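PDB 6BQ6: thermospermine synthase from Medicago truncatula, which probably transfers an aminopropyl group from decarboxylated S-adenosylmethionine to spermidine, yielding the tetraamine thermospermine and methylthioadenosine. Local coordinates for residues E32-I35 and L39-C42. Numbering follows the deposited sequence.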
# COMPACT_ATOMS: atom_id res chain seq x y z
N GLU B 32 4.92 4.81 4.30
CA GLU B 32 4.16 5.22 3.14
C GLU B 32 3.70 6.65 3.35
O GLU B 32 3.20 7.03 4.40
CB GLU B 32 2.97 4.30 3.03
CG GLU B 32 1.91 4.71 2.07
CD GLU B 32 0.76 3.73 2.20
OE1 GLU B 32 -0.30 4.20 2.70
OE2 GLU B 32 1.00 2.50 1.89
N GLU B 33 3.89 7.45 2.33
CA GLU B 33 3.36 8.78 2.30
C GLU B 33 2.57 9.02 1.01
O GLU B 33 3.02 8.68 -0.10
CB GLU B 33 4.46 9.78 2.40
CG GLU B 33 3.88 11.18 2.66
CD GLU B 33 4.87 12.22 3.14
OE1 GLU B 33 5.91 11.84 3.69
OE2 GLU B 33 4.61 13.43 3.01
N GLU B 34 1.37 9.56 1.22
CA GLU B 34 0.52 10.02 0.15
C GLU B 34 1.01 11.41 -0.20
O GLU B 34 0.60 12.37 0.41
CB GLU B 34 -0.95 10.06 0.60
CG GLU B 34 -1.58 8.67 0.85
CD GLU B 34 -3.07 8.58 0.49
OE1 GLU B 34 -3.48 7.55 -0.11
OE2 GLU B 34 -3.83 9.54 0.78
N ILE B 35 1.88 11.50 -1.20
CA ILE B 35 2.30 12.80 -1.78
C ILE B 35 1.08 13.62 -2.24
O ILE B 35 0.96 14.81 -1.92
CB ILE B 35 3.24 12.58 -3.01
CG1 ILE B 35 4.52 11.82 -2.63
CG2 ILE B 35 3.57 13.92 -3.67
CD1 ILE B 35 5.16 12.26 -1.33
N LEU B 39 -1.10 9.47 -5.35
CA LEU B 39 0.26 9.07 -5.50
C LEU B 39 0.93 8.71 -4.18
O LEU B 39 0.90 9.47 -3.29
CB LEU B 39 0.97 10.26 -6.12
CG LEU B 39 2.35 10.20 -6.65
CD1 LEU B 39 2.44 9.19 -7.78
CD2 LEU B 39 2.64 11.59 -7.14
N ARG B 40 1.53 7.55 -4.12
CA ARG B 40 2.14 7.10 -2.89
C ARG B 40 3.60 6.81 -3.08
O ARG B 40 4.00 6.28 -4.09
CB ARG B 40 1.39 5.90 -2.33
CG ARG B 40 0.14 6.35 -1.61
CD ARG B 40 -0.83 5.24 -1.20
NE ARG B 40 -0.22 3.93 -1.23
CZ ARG B 40 -0.91 2.80 -1.05
NH1 ARG B 40 -2.21 2.83 -0.74
NH2 ARG B 40 -0.27 1.63 -1.11
N TRP B 41 4.39 7.17 -2.09
CA TRP B 41 5.83 7.08 -2.17
C TRP B 41 6.24 6.31 -0.94
O TRP B 41 5.91 6.79 0.17
CB TRP B 41 6.32 8.51 -2.13
CG TRP B 41 7.73 8.83 -2.17
CD1 TRP B 41 8.37 9.73 -1.34
CD2 TRP B 41 8.69 8.41 -3.13
NE1 TRP B 41 9.67 9.90 -1.76
CE2 TRP B 41 9.89 9.10 -2.85
CE3 TRP B 41 8.64 7.56 -4.23
CZ2 TRP B 41 11.03 8.91 -3.58
CZ3 TRP B 41 9.78 7.36 -4.96
CH2 TRP B 41 10.98 8.03 -4.62
N CYS B 42 6.87 5.14 -1.10
CA CYS B 42 7.08 4.22 0.02
C CYS B 42 8.55 3.85 0.21
O CYS B 42 9.24 3.56 -0.75
CB CYS B 42 6.28 2.96 -0.15
SG CYS B 42 4.57 3.31 -0.72
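The carboxylate of Glu32 stacks over one face of the Arg40 guanidinium, their planes only 16° apart. Glu32 OE2 lies 3.4 Å from Arg40 NH2 but well above the guanidinium plane, making a salt bridge of charge alone. The Trp41 ring is approached obliquely by Ile35 CD1, 4.1 Å from Trp41 CD1; Trp41 projects on the face it shares with Glu33, and Ile35, where the chain turns the corner, lies alongside, CG1 3.8 Å from Trp41 CB. Arg40 reaches Glu32 through a bend at chi3 (17°), its CD passing 3.7 Å from Glu34 OE1. Stronger polar partners lie on the fourth subunit, whose Arg40 NH1 meets Glu32 OE2 and whose Glu32 OE2 meets Arg40 NH1, while Trp30 of the second subunit adds a cation-pi contact to Arg40. A leucine in place of Arg40 would probably leave the Glu32 carboxylate without its stacked countercharge. Glu33 and Trp41 form an antiparallel hydrogen-bonded pair, Glu33 N to Trp41 O at 3.0 Å and Trp41 N to Glu33 O at 2.8 Å. Trp41 NE1 is hydrogen-bonded to Ser253 O, and Glu33, of the thermospermine pocket, through OE1 to Tyr31 OH and Leu77 N. In this tetramerisation-region hairpin, strand 39-45 continues the sheet antiparallel into the second subunit.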